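Local atomic coordinates of protein-S-isoprenylcysteine O-methyltransferase (Tribolium castaneum, PDB entry 5V7P), a protein that catalyses the methylation of isoprenylated C-terminal cysteine residues of proteins, using S-adenosyl-L-methionine as methyl donor. Residues 4-12 against 57-65; 198-209 against 261-272. All blocks are in the same frame, centred on the assembly; numbering follows the deposited sequence.

Interaction 1. Residues 4-12 against 57-65; sequences PAGKISLQS and YNEFAFAIA. With MPG ([(Z)-octadec-9-enyl] (2R)-2,3-bis(oxidanyl)propanoate), chain T.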
loop_
_atom_site.group_PDB
_atom_site.type_symbol
_atom_site.label_atom_id
_atom_site.label_comp_id
_atom_site.label_asym_id
_atom_site.label_seq_id
_atom_site.Cartn_x
_atom_site.Cartn_y
_atom_site.Cartn_z
ATOM N N PRO A 4 9.627 -20.393 0.229
ATOM C CA PRO A 4 10.903 -20.062 0.893
ATOM C C PRO A 4 10.940 -18.643 1.435
ATOM O O PRO A 4 11.246 -18.441 2.616
ATOM C CB PRO A 4 11.944 -20.292 -0.215
ATOM C CG PRO A 4 11.170 -20.281 -1.496
ATOM C CD PRO A 4 9.828 -20.833 -1.160
ATOM N N ALA A 5 10.623 -17.648 0.606
ATOM C CA ALA A 5 10.592 -16.273 1.088
ATOM C C ALA A 5 9.593 -16.107 2.225
ATOM O O ALA A 5 9.808 -15.288 3.127
ATOM C CB ALA A 5 10.249 -15.326 -0.060
ATOM N N GLY A 6 8.499 -16.870 2.201
ATOM C CA GLY A 6 7.538 -16.804 3.289
ATOM C C GLY A 6 8.093 -17.355 4.588
ATOM O O GLY A 6 7.835 -16.809 5.664
ATOM N N LYS A 7 8.865 -18.442 4.509
ATOM C CA LYS A 7 9.461 -19.006 5.715
ATOM C C LYS A 7 10.547 -18.099 6.278
ATOM O O LYS A 7 10.715 -18.022 7.500
ATOM C CB LYS A 7 10.026 -20.397 5.427
ATOM C CG LYS A 7 8.972 -21.438 5.081
ATOM C CD LYS A 7 9.517 -22.849 5.237
ATOM C CE LYS A 7 8.513 -23.895 4.773
ATOM N NZ LYS A 7 9.008 -25.287 4.967
ATOM N N ILE A 8 11.291 -17.409 5.411
ATOM C CA ILE A 8 12.307 -16.470 5.882
ATOM C C ILE A 8 11.661 -15.382 6.729
ATOM O O ILE A 8 12.135 -15.058 7.824
ATOM C CB ILE A 8 13.078 -15.873 4.689
ATOM C CG1 ILE A 8 13.778 -16.975 3.879
ATOM C CG2 ILE A 8 14.087 -14.823 5.156
ATOM C CD1 ILE A 8 14.602 -17.937 4.700
ATOM N N SER A 9 10.561 -14.807 6.241
ATOM C CA SER A 9 9.901 -13.739 6.983
ATOM C C SER A 9 9.329 -14.255 8.298
ATOM O O SER A 9 9.365 -13.551 9.315
ATOM C CB SER A 9 8.803 -13.111 6.129
ATOM O OG SER A 9 7.739 -14.022 5.912
ATOM N N LEU A 10 8.804 -15.481 8.303
ATOM C CA LEU A 10 8.193 -16.014 9.517
ATOM C C LEU A 10 9.247 -16.337 10.568
ATOM O O LEU A 10 9.055 -16.049 11.756
ATOM C CB LEU A 10 7.353 -17.249 9.173
ATOM C CG LEU A 10 6.307 -17.763 10.171
ATOM C CD1 LEU A 10 6.947 -18.534 11.319
ATOM C CD2 LEU A 10 5.431 -16.632 10.709
ATOM N N GLN A 11 10.370 -16.924 10.154
ATOM C CA GLN A 11 11.444 -17.204 11.100
ATOM C C GLN A 11 11.999 -15.919 11.700
ATOM O O GLN A 11 12.217 -15.831 12.914
ATOM C CB GLN A 11 12.556 -17.992 10.410
ATOM C CG GLN A 11 12.155 -19.393 9.984
ATOM C CD GLN A 11 13.200 -20.056 9.107
ATOM O OE1 GLN A 11 13.766 -19.427 8.211
ATOM N NE2 GLN A 11 13.468 -21.330 9.366
ATOM N N SER A 12 12.231 -14.905 10.863
ATOM C CA SER A 12 12.820 -13.660 11.347
ATOM C C SER A 12 11.835 -12.877 12.207
ATOM O O SER A 12 12.226 -12.277 13.215
ATOM C CB SER A 12 13.288 -12.814 10.163
ATOM O OG SER A 12 14.123 -13.567 9.305
ATOM N N TYR A 57 22.135 -14.704 5.612
ATOM C CA TYR A 57 21.280 -14.534 4.452
ATOM C C TYR A 57 22.031 -13.797 3.357
ATOM O O TYR A 57 22.905 -12.968 3.627
ATOM C CB TYR A 57 20.001 -13.764 4.803
ATOM C CG TYR A 57 19.035 -14.553 5.651
ATOM C CD1 TYR A 57 18.471 -15.725 5.177
ATOM C CD2 TYR A 57 18.676 -14.120 6.922
ATOM C CE1 TYR A 57 17.589 -16.450 5.937
ATOM C CE2 TYR A 57 17.788 -14.842 7.694
ATOM C CZ TYR A 57 17.246 -16.006 7.194
ATOM O OH TYR A 57 16.359 -16.737 7.948
ATOM N N ASN A 58 21.685 -14.116 2.113
ATOM C CA ASN A 58 22.193 -13.369 0.977
ATOM C C ASN A 58 21.392 -12.077 0.827
ATOM O O ASN A 58 20.514 -11.762 1.635
ATOM C CB ASN A 58 22.149 -14.227 -0.288
ATOM C CG ASN A 58 20.735 -14.558 -0.729
ATOM O OD1 ASN A 58 19.781 -14.420 0.034
ATOM N ND2 ASN A 58 20.599 -15.013 -1.970
ATOM N N GLU A 59 21.701 -11.313 -0.221
ATOM C CA GLU A 59 21.086 -9.999 -0.387
ATOM C C GLU A 59 19.566 -10.104 -0.462
ATOM O O GLU A 59 18.847 -9.389 0.247
ATOM C CB GLU A 59 21.645 -9.315 -1.635
ATOM C CG GLU A 59 23.095 -8.877 -1.498
ATOM C CD GLU A 59 23.274 -7.745 -0.504
ATOM O OE1 GLU A 59 22.309 -6.981 -0.289
ATOM O OE2 GLU A 59 24.379 -7.621 0.067
ATOM N N PHE A 60 19.057 -10.995 -1.314
ATOM C CA PHE A 60 17.612 -11.105 -1.495
ATOM C C PHE A 60 16.920 -11.493 -0.194
ATOM O O PHE A 60 15.944 -10.854 0.218
ATOM C CB PHE A 60 17.294 -12.121 -2.592
ATOM C CG PHE A 60 15.853 -12.549 -2.620
ATOM C CD1 PHE A 60 14.893 -11.762 -3.235
ATOM C CD2 PHE A 60 15.458 -13.740 -2.029
ATOM C CE1 PHE A 60 13.566 -12.153 -3.259
ATOM C CE2 PHE A 60 14.133 -14.135 -2.050
ATOM C CZ PHE A 60 13.186 -13.340 -2.667
ATOM N N ALA A 61 17.410 -12.543 0.469
ATOM C CA ALA A 61 16.749 -13.036 1.672
ATOM C C ALA A 61 16.897 -12.058 2.832
ATOM O O ALA A 61 15.970 -11.893 3.633
ATOM C CB ALA A 61 17.308 -14.406 2.056
ATOM N N PHE A 62 18.057 -11.404 2.942
ATOM C CA PHE A 62 18.271 -10.472 4.044
ATOM C C PHE A 62 17.309 -9.296 3.961
ATOM O O PHE A 62 16.744 -8.871 4.976
ATOM C CB PHE A 62 19.716 -9.976 4.049
ATOM C CG PHE A 62 19.973 -8.884 5.048
ATOM C CD1 PHE A 62 20.210 -9.188 6.378
ATOM C CD2 PHE A 62 19.969 -7.557 4.659
ATOM C CE1 PHE A 62 20.443 -8.188 7.299
ATOM C CE2 PHE A 62 20.201 -6.553 5.577
ATOM C CZ PHE A 62 20.438 -6.869 6.897
ATOM N N ALA A 63 17.107 -8.758 2.756
ATOM C CA ALA A 63 16.162 -7.661 2.584
ATOM C C ALA A 63 14.793 -8.027 3.142
ATOM O O ALA A 63 14.107 -7.188 3.737
ATOM C CB ALA A 63 16.062 -7.288 1.104
ATOM N N ILE A 64 14.380 -9.283 2.963
ATOM C CA ILE A 64 13.116 -9.741 3.527
ATOM C C ILE A 64 13.252 -9.975 5.026
ATOM O O ILE A 64 12.381 -9.579 5.810
ATOM C CB ILE A 64 12.644 -11.015 2.798
ATOM C CG1 ILE A 64 12.259 -10.681 1.353
ATOM C CG2 ILE A 64 11.466 -11.668 3.531
ATOM C CD1 ILE A 64 11.963 -11.894 0.490
ATOM N N ALA A 65 14.344 -10.614 5.447
ATOM C CA ALA A 65 14.484 -11.000 6.845
ATOM C C ALA A 65 14.575 -9.784 7.758
ATOM O O ALA A 65 13.960 -9.762 8.831
ATOM C CB ALA A 65 15.713 -11.892 7.017
HETATM C C2 MPG T . 15.453 -21.817 6.394
HETATM C C3 MPG T . 16.897 -21.496 6.003
HETATM C C4 MPG T . 17.836 -21.575 7.205
HETATM C C5 MPG T . 17.452 -20.516 8.237
HETATM C C6 MPG T . 18.678 -19.741 8.710
HETATM C C7 MPG T . 18.497 -19.360 10.180
HETATM C C8 MPG T . 19.082 -17.975 10.471
HETATM C C9 MPG T . 18.147 -17.158 11.361
HETATM C C10 MPG T . 16.902 -16.938 10.993
HETATM C C11 MPG T . 15.960 -16.119 11.872
HETATM C C12 MPG T . 15.755 -16.804 13.222
HETATM C C13 MPG T . 16.018 -15.798 14.341
HETATM O O1 MPG T . 13.547 -22.393 5.068
HETATM C C1 MPG T . 14.536 -21.420 5.241
HETATM C CXD MPG T . 13.352 -24.098 3.211
HETATM O O2 MPG T . 13.567 -24.076 1.827
HETATM C C21 MPG T . 12.057 -24.847 3.510
HETATM O O3 MPG T . 11.969 -25.101 4.885
HETATM O O4 MPG T . 12.919 -21.791 3.002
HETATM C CX3 MPG T . 13.247 -22.667 3.730
#
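Ile8 is the main bump of this contact, and Tyr57, Ala61, Ile64 and Ala65 shape the hollow it enters. Its CG2 branch, set anti to the backbone N, leans on the methyl of Ala65, with CG2 to CB at 3.8 Å, and also lies over one face of the Tyr57 ring in a CH-pi contact, 4.3 Å from the centroid. The other branch turns its tip outward: with chi2 at -50°, CD1 reaches CE1 of Tyr57 at 3.6 Å and rests beside the lipid MPG. One turn before, Ala5 offers a small bump, its CB 3.9 Å from CD1 of Ile64, while Phe60 CZ brushes Ala5 CB. One turn after, Ser12 OG lies 3.3 Å from CB of Ala65; the backbones are nearest at Ser9 CA and Ala65 CA, 5.3 Å. Ser12 OG donates back to Ile8 O, which also accepts from Ser12 N on the opposite face of its plane; Ser9 OG donates to Gly6 O, there from the same face as Leu10 N, and both hydroxyls thus donate within their own helix. On the lipid side of 4-12, Lys7 NZ donates to O3 of MPG at 3.0 Å, and the lipid chain passes the hydroxyl of Tyr57. Replacing Tyr57 by an alanine would probably strip the ring from Ile8 and lipid C10, opening a gap between them. No hydrogen bond crosses the interface; the axes of segments 4-12 and 59-65 approach to 8.9 Å and cross at -45°, consistent with a packed pair of transmembrane helices, built on alanine, serine and isoleucine, with a bound lipid along one flank.

Interaction 2. Residues 198-209 against 261-272; sequences LVTHGVYAWFRH and QYCDYQQQVGTG. With SAH (S-adenosyl-L-homocysteine), chain C; D10 (decane), chain G; MPG ([(Z)-octadec-9-enyl] (2R)-2,3-bis(oxidanyl)propanoate), chain B.
Leu198 starts the contact by setting CD1 in plane at the edge of the Tyr262 ring, 3.8 Å from its CD1, while CD2 rests on Gln261. Val199 turns its backbone to the cofactor product: its N donates to N1 of SAH at 3.0 Å, and its O accepts from N6. Thr200 lays CG2 over one face of the Tyr265 ring, 4.0 Å from the centroid. Tyr265, its CG anti to the backbone N (chi1 -178°), slots that ring between Thr200 and Arg208. At the ring's edge, OH donates to Tyr204 O, a bond modelled too short to be trusted in length, and Tyr204 OH makes a weak bond to the SAH carboxylate. Val269 CG1 lies 3.3 Å from Trp206 O. Next, Phe207 packs its CB and ring against Gly272 CA, where any side chain would collide. Arg208 has the largest share of the contact: its N donates to Gly270 O at 2.8 Å, CG and CD cover the second face of Tyr265, and the chain, bent at chi2 and chi3, aims NH1 at Val269 O in the guanidinium plane. Gln266 CG lies over one guanidinium face and Thr271 over the other, while Glu251 forms a salt bridge with NE and also accepts from His209 NE2. His209 ends the walk, its N donating to Thr271 O at 3.3 Å and its ND1 accepting from the SAH amine. A water joins Arg208 O, Tyr262 OH and SAH N6. Leu198, Val199, Tyr204, His209 and Tyr265 line part of the methyltransferase's S-adenosylmethionine site, with Glu250, Ser211, Gln189, Tyr212 and His196 also bonding SAH.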
loop_
_atom_site.group_PDB
_atom_site.type_symbol
_atom_site.label_atom_id
_atom_site.label_comp_id
_atom_site.label_asym_id
_atom_site.label_seq_id
_atom_site.Cartn_x
_atom_site.Cartn_y
_atom_site.Cartn_z
ATOM N N LEU A 198 -13.010 -14.235 -12.353
ATOM C CA LEU A 198 -13.817 -13.345 -11.533
ATOM C C LEU A 198 -14.228 -14.041 -10.242
ATOM O O LEU A 198 -14.631 -15.207 -10.245
ATOM C CB LEU A 198 -15.054 -12.884 -12.303
ATOM C CG LEU A 198 -16.018 -11.960 -11.559
ATOM C CD1 LEU A 198 -15.314 -10.704 -11.064
ATOM C CD2 LEU A 198 -17.194 -11.595 -12.454
ATOM N N VAL A 199 -14.126 -13.311 -9.137
ATOM C CA VAL A 199 -14.428 -13.813 -7.801
ATOM C C VAL A 199 -15.667 -13.079 -7.312
ATOM O O VAL A 199 -15.676 -11.843 -7.239
ATOM C CB VAL A 199 -13.249 -13.608 -6.835
ATOM C CG1 VAL A 199 -13.581 -14.160 -5.450
ATOM C CG2 VAL A 199 -11.986 -14.259 -7.388
ATOM N N THR A 200 -16.716 -13.837 -6.981
ATOM C CA THR A 200 -17.973 -13.265 -6.516
ATOM C C THR A 200 -18.497 -13.952 -5.261
ATOM O O THR A 200 -19.614 -13.650 -4.825
ATOM C CB THR A 200 -19.040 -13.339 -7.617
ATOM O OG1 THR A 200 -19.261 -14.708 -7.978
ATOM C CG2 THR A 200 -18.600 -12.564 -8.848
ATOM N N HIS A 201 -17.730 -14.863 -4.671
ATOM C CA HIS A 201 -18.155 -15.605 -3.496
ATOM C C HIS A 201 -17.410 -15.111 -2.264
ATOM O O HIS A 201 -16.453 -14.335 -2.351
ATOM C CB HIS A 201 -17.928 -17.107 -3.694
ATOM C CG HIS A 201 -16.485 -17.495 -3.787
ATOM N ND1 HIS A 201 -15.746 -17.342 -4.940
ATOM C CD2 HIS A 201 -15.647 -18.038 -2.872
ATOM C CE1 HIS A 201 -14.513 -17.769 -4.730
ATOM N NE2 HIS A 201 -14.427 -18.197 -3.483
ATOM N N GLY A 202 -17.861 -15.580 -1.102
ATOM C CA GLY A 202 -17.262 -15.141 0.145
ATOM C C GLY A 202 -17.505 -13.661 0.370
ATOM O O GLY A 202 -18.557 -13.115 0.019
ATOM N N VAL A 203 -16.513 -12.992 0.963
ATOM C CA VAL A 203 -16.631 -11.561 1.210
ATOM C C VAL A 203 -16.827 -10.785 -0.085
ATOM O O VAL A 203 -17.308 -9.648 -0.057
ATOM C CB VAL A 203 -15.401 -11.046 1.989
ATOM C CG1 VAL A 203 -15.377 -11.646 3.389
ATOM C CG2 VAL A 203 -14.107 -11.359 1.246
ATOM N N TYR A 204 -16.474 -11.373 -1.232
ATOM C CA TYR A 204 -16.758 -10.723 -2.505
ATOM C C TYR A 204 -18.236 -10.769 -2.864
ATOM O O TYR A 204 -18.645 -10.097 -3.816
ATOM C CB TYR A 204 -15.915 -11.350 -3.617
ATOM C CG TYR A 204 -14.478 -10.895 -3.561
ATOM C CD1 TYR A 204 -13.537 -11.586 -2.809
ATOM C CD2 TYR A 204 -14.068 -9.753 -4.235
ATOM C CE1 TYR A 204 -12.223 -11.160 -2.742
ATOM C CE2 TYR A 204 -12.761 -9.322 -4.177
ATOM C CZ TYR A 204 -11.843 -10.026 -3.428
ATOM O OH TYR A 204 -10.539 -9.594 -3.367
ATOM N N ALA A 205 -19.044 -11.533 -2.127
ATOM C CA ALA A 205 -20.490 -11.423 -2.247
ATOM C C ALA A 205 -21.046 -10.258 -1.437
ATOM O O ALA A 205 -22.137 -9.770 -1.748
ATOM C CB ALA A 205 -21.161 -12.724 -1.803
ATOM N N TRP A 206 -20.321 -9.807 -0.410
ATOM C CA TRP A 206 -20.751 -8.652 0.373
ATOM C C TRP A 206 -20.352 -7.349 -0.309
ATOM O O TRP A 206 -21.178 -6.442 -0.465
ATOM C CB TRP A 206 -20.145 -8.706 1.778
ATOM C CG TRP A 206 -20.375 -9.985 2.522
ATOM C CD1 TRP A 206 -21.264 -10.974 2.213
ATOM C CD2 TRP A 206 -19.692 -10.416 3.705
ATOM N NE1 TRP A 206 -21.177 -11.993 3.132
ATOM C CE2 TRP A 206 -20.219 -11.674 4.058
ATOM C CE3 TRP A 206 -18.684 -9.860 4.499
ATOM C CZ2 TRP A 206 -19.774 -12.383 5.172
ATOM C CZ3 TRP A 206 -18.244 -10.565 5.605
ATOM C CH2 TRP A 206 -18.788 -11.813 5.931
ATOM N N PHE A 207 -19.086 -7.240 -0.706
ATOM C CA PHE A 207 -18.548 -6.037 -1.321
ATOM C C PHE A 207 -17.752 -6.416 -2.561
ATOM O O PHE A 207 -17.197 -7.515 -2.650
ATOM C CB PHE A 207 -17.635 -5.266 -0.355
ATOM C CG PHE A 207 -18.123 -5.248 1.064
ATOM C CD1 PHE A 207 -19.153 -4.406 1.448
ATOM C CD2 PHE A 207 -17.538 -6.062 2.021
ATOM C CE1 PHE A 207 -19.596 -4.383 2.756
ATOM C CE2 PHE A 207 -17.979 -6.044 3.330
ATOM C CZ PHE A 207 -19.009 -5.203 3.698
ATOM N N ARG A 208 -17.696 -5.491 -3.519
ATOM C CA ARG A 208 -16.877 -5.700 -4.705
ATOM C C ARG A 208 -15.392 -5.509 -4.425
ATOM O O ARG A 208 -14.562 -6.049 -5.163
ATOM C CB ARG A 208 -17.313 -4.753 -5.825
ATOM C CG ARG A 208 -18.773 -4.898 -6.215
ATOM C CD ARG A 208 -18.995 -4.574 -7.682
ATOM N NE ARG A 208 -18.653 -3.192 -8.012
ATOM C CZ ARG A 208 -19.493 -2.162 -7.952
ATOM N NH1 ARG A 208 -20.749 -2.335 -7.567
ATOM N NH2 ARG A 208 -19.075 -0.946 -8.279
ATOM N N HIS A 209 -15.042 -4.769 -3.377
ATOM C CA HIS A 209 -13.647 -4.483 -3.040
ATOM C C HIS A 209 -13.437 -4.663 -1.541
ATOM O O HIS A 209 -13.089 -3.718 -0.827
ATOM C CB HIS A 209 -13.272 -3.073 -3.489
ATOM C CG HIS A 209 -13.644 -2.782 -4.911
ATOM N ND1 HIS A 209 -12.917 -3.254 -5.982
ATOM C CD2 HIS A 209 -14.675 -2.079 -5.436
ATOM C CE1 HIS A 209 -13.481 -2.850 -7.105
ATOM N NE2 HIS A 209 -14.549 -2.136 -6.802
ATOM N N GLN A 261 -20.203 -10.190 -17.175
ATOM C CA GLN A 261 -20.134 -10.848 -15.874
ATOM C C GLN A 261 -19.831 -9.847 -14.768
ATOM O O GLN A 261 -20.406 -9.926 -13.676
ATOM C CB GLN A 261 -19.085 -11.961 -15.892
ATOM C CG GLN A 261 -19.615 -13.307 -16.369
ATOM C CD GLN A 261 -19.881 -13.342 -17.863
ATOM O OE1 GLN A 261 -21.031 -13.293 -18.304
ATOM N NE2 GLN A 261 -18.817 -13.436 -18.649
ATOM N N TYR A 262 -18.936 -8.890 -15.027
ATOM C CA TYR A 262 -18.681 -7.854 -14.035
ATOM C C TYR A 262 -19.781 -6.804 -14.026
ATOM O O TYR A 262 -20.091 -6.249 -12.965
ATOM C CB TYR A 262 -17.331 -7.180 -14.279
ATOM C CG TYR A 262 -16.825 -6.469 -13.047
ATOM C CD1 TYR A 262 -16.218 -7.177 -12.020
ATOM C CD2 TYR A 262 -16.980 -5.097 -12.892
ATOM C CE1 TYR A 262 -15.767 -6.545 -10.885
ATOM C CE2 TYR A 262 -16.528 -4.454 -11.755
ATOM C CZ TYR A 262 -15.923 -5.186 -10.753
ATOM O OH TYR A 262 -15.468 -4.564 -9.613
ATOM N N CYS A 263 -20.379 -6.517 -15.184
ATOM C CA CYS A 263 -21.516 -5.603 -15.216
ATOM C C CYS A 263 -22.649 -6.125 -14.341
ATOM O O CYS A 263 -23.235 -5.376 -13.553
ATOM C CB CYS A 263 -21.985 -5.401 -16.657
ATOM S SG CYS A 263 -23.152 -4.036 -16.870
ATOM N N ASP A 264 -22.963 -7.420 -14.456
ATOM C CA ASP A 264 -23.971 -8.018 -13.583
ATOM C C ASP A 264 -23.531 -7.967 -12.127
ATOM O O ASP A 264 -24.359 -7.796 -11.223
ATOM C CB ASP A 264 -24.237 -9.466 -13.999
ATOM C CG ASP A 264 -24.746 -9.585 -15.421
ATOM O OD1 ASP A 264 -25.348 -8.614 -15.927
ATOM O OD2 ASP A 264 -24.545 -10.655 -16.032
ATOM N N TYR A 265 -22.228 -8.124 -11.882
ATOM C CA TYR A 265 -21.699 -8.090 -10.523
ATOM C C TYR A 265 -21.830 -6.702 -9.908
ATOM O O TYR A 265 -22.036 -6.579 -8.695
ATOM C CB TYR A 265 -20.241 -8.548 -10.550
ATOM C CG TYR A 265 -19.546 -8.621 -9.210
ATOM C CD1 TYR A 265 -20.116 -9.291 -8.137
ATOM C CD2 TYR A 265 -18.293 -8.048 -9.033
ATOM C CE1 TYR A 265 -19.466 -9.367 -6.918
ATOM C CE2 TYR A 265 -17.639 -8.120 -7.823
ATOM C CZ TYR A 265 -18.225 -8.779 -6.771
ATOM O OH TYR A 265 -17.562 -8.845 -5.570
ATOM N N GLN A 266 -21.724 -5.650 -10.726
ATOM C CA GLN A 266 -21.892 -4.291 -10.225
ATOM C C GLN A 266 -23.332 -4.011 -9.820
ATOM O O GLN A 266 -23.570 -3.239 -8.884
ATOM C CB GLN A 266 -21.441 -3.285 -11.286
ATOM C CG GLN A 266 -19.944 -3.265 -11.523
ATOM C CD GLN A 266 -19.551 -2.389 -12.694
ATOM O OE1 GLN A 266 -20.141 -2.470 -13.771
ATOM N NE2 GLN A 266 -18.553 -1.539 -12.487
ATOM N N GLN A 267 -24.302 -4.615 -10.508
ATOM C CA GLN A 267 -25.704 -4.390 -10.171
ATOM C C GLN A 267 -26.117 -5.144 -8.914
ATOM O O GLN A 267 -27.054 -4.722 -8.226
ATOM C CB GLN A 267 -26.603 -4.807 -11.336
ATOM C CG GLN A 267 -26.170 -4.268 -12.690
ATOM C CD GLN A 267 -26.115 -2.756 -12.735
ATOM O OE1 GLN A 267 -26.865 -2.076 -12.035
ATOM N NE2 GLN A 267 -25.219 -2.221 -13.555
ATOM N N GLN A 268 -25.437 -6.245 -8.596
ATOM C CA GLN A 268 -25.814 -7.079 -7.461
ATOM C C GLN A 268 -25.084 -6.709 -6.176
ATOM O O GLN A 268 -25.632 -6.904 -5.086
ATOM C CB GLN A 268 -25.542 -8.550 -7.780
ATOM C CG GLN A 268 -26.360 -9.098 -8.939
ATOM C CD GLN A 268 -25.915 -10.483 -9.362
ATOM O OE1 GLN A 268 -25.467 -10.687 -10.490
ATOM N NE2 GLN A 268 -26.038 -11.448 -8.455
ATOM N N VAL A 269 -23.863 -6.185 -6.274
ATOM C CA VAL A 269 -23.022 -5.929 -5.112
ATOM C C VAL A 269 -22.428 -4.533 -5.227
ATOM O O VAL A 269 -21.991 -4.118 -6.307
ATOM C CB VAL A 269 -21.903 -6.986 -4.984
ATOM C CG1 VAL A 269 -21.102 -6.775 -3.705
ATOM C CG2 VAL A 269 -22.490 -8.392 -5.022
ATOM N N GLY A 270 -22.412 -3.807 -4.105
ATOM C CA GLY A 270 -21.781 -2.505 -4.059
ATOM C C GLY A 270 -20.295 -2.595 -3.757
ATOM O O GLY A 270 -19.765 -3.653 -3.424
ATOM N N THR A 271 -19.621 -1.448 -3.880
ATOM C CA THR A 271 -18.177 -1.414 -3.664
ATOM C C THR A 271 -17.826 -1.730 -2.215
ATOM O O THR A 271 -16.841 -2.426 -1.946
ATOM C CB THR A 271 -17.613 -0.048 -4.059
ATOM O OG1 THR A 271 -18.202 0.975 -3.245
ATOM C CG2 THR A 271 -17.885 0.247 -5.531
ATOM N N GLY A 272 -18.611 -1.221 -1.270
ATOM C CA GLY A 272 -18.365 -1.421 0.143
ATOM C C GLY A 272 -17.885 -0.186 0.872
ATOM O O GLY A 272 -17.903 -0.175 2.109
HETATM N N SAH C . -10.340 -4.584 -5.344
HETATM C CA SAH C . -10.305 -5.921 -4.765
HETATM C CB SAH C . -8.982 -6.605 -5.085
HETATM C CG SAH C . -7.742 -5.775 -4.766
HETATM S SD SAH C . -6.242 -6.560 -5.414
HETATM C C SAH C . -10.516 -5.867 -3.254
HETATM O O SAH C . -10.421 -4.805 -2.636
HETATM O OXT SAH C . -10.785 -6.881 -2.610
HETATM C "C5'" SAH C . -6.334 -5.752 -7.038
HETATM C "C4'" SAH C . -6.462 -6.732 -8.197
HETATM O "O4'" SAH C . -7.569 -7.586 -7.992
HETATM C "C3'" SAH C . -6.697 -5.985 -9.502
HETATM O "O3'" SAH C . -5.684 -6.285 -10.435
HETATM C "C2'" SAH C . -8.051 -6.444 -10.002
HETATM O "O2'" SAH C . -8.014 -6.739 -11.380
HETATM C "C1'" SAH C . -8.367 -7.676 -9.157
HETATM N N9 SAH C . -9.791 -7.785 -8.780
HETATM C C8 SAH C . -10.596 -6.812 -8.246
HETATM N N7 SAH C . -11.826 -7.330 -8.033
HETATM C C5 SAH C . -11.817 -8.623 -8.419
HETATM C C6 SAH C . -12.798 -9.603 -8.420
HETATM N N6 SAH C . -14.024 -9.339 -7.978
HETATM N N1 SAH C . -12.486 -10.859 -8.888
HETATM C C2 SAH C . -11.217 -11.138 -9.348
HETATM N N3 SAH C . -10.250 -10.159 -9.345
HETATM C C4 SAH C . -10.547 -8.922 -8.888
HETATM C C1 D10 G . -21.559 1.184 -4.718
HETATM C C2 D10 G . -21.959 1.733 -3.353
HETATM C C3 D10 G . -21.379 0.834 -2.265
HETATM C C4 D10 G . -21.433 1.555 -0.920
HETATM C C5 D10 G . -21.555 0.515 0.190
HETATM C C6 D10 G . -21.323 1.178 1.546
HETATM C C7 D10 G . -22.050 0.380 2.627
HETATM C C8 D10 G . -21.279 0.473 3.942
HETATM C C9 D10 G . -20.312 -0.703 4.045
HETATM C C10 D10 G . -19.081 -0.283 4.844
HETATM C C2 MPG B . -11.055 -17.982 2.714
HETATM C C3 MPG B . -11.723 -18.315 4.049
HETATM C C4 MPG B . -11.177 -17.411 5.152
HETATM C C5 MPG B . -12.201 -17.337 6.283
HETATM C C6 MPG B . -11.512 -16.924 7.584
HETATM C C7 MPG B . -12.572 -16.547 8.618
HETATM C C8 MPG B . -11.959 -15.640 9.682
HETATM C C9 MPG B . -12.591 -15.964 11.037
HETATM C C10 MPG B . -11.983 -15.686 12.173
HETATM C C11 MPG B . -10.605 -15.021 12.206
HETATM C C12 MPG B . -10.359 -14.403 13.582
HETATM C C13 MPG B . -8.912 -14.648 14.006
HETATM C C14 MPG B . -8.579 -13.759 15.202
HETATM O O1 MPG B . -10.730 -19.149 0.656
HETATM C C1 MPG B . -10.526 -19.246 2.039
HETATM C CXD MPG B . -10.429 -20.615 -1.389
HETATM O O2 MPG B . -9.446 -20.589 -2.385
HETATM C C21 MPG B . -11.665 -19.855 -1.865
HETATM O O3 MPG B . -11.914 -20.155 -3.211
HETATM O O4 MPG B . -8.754 -20.107 0.184
HETATM C CX3 MPG B . -9.888 -19.948 -0.127
HETATM O O HOH W 1 -23.240 -4.940 -1.764
HETATM O O HOH W 2 -14.304 -6.411 -7.794
#

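In the fold
Interactions 1 and 2 share no helix and stand far apart, their centres about 36 Å from each other and their nearest atoms about 21 Å. The first is largely buried and joins two membrane helices near the start of the chain, away from the annotated sites; apolar side chains and one aromatic face do the work, and its serines bond within their own helix. The second is only partly buried, is predicted to lie mostly on the cytoplasmic side, and ties the loop before helix 210-225 to helix 260-268 and the residues that follow it. There backbone carbonyls, an arginine and water cross the gap. Both touch lipid-like molecules, but only 198-209 with 261-272 meets the cofactor product.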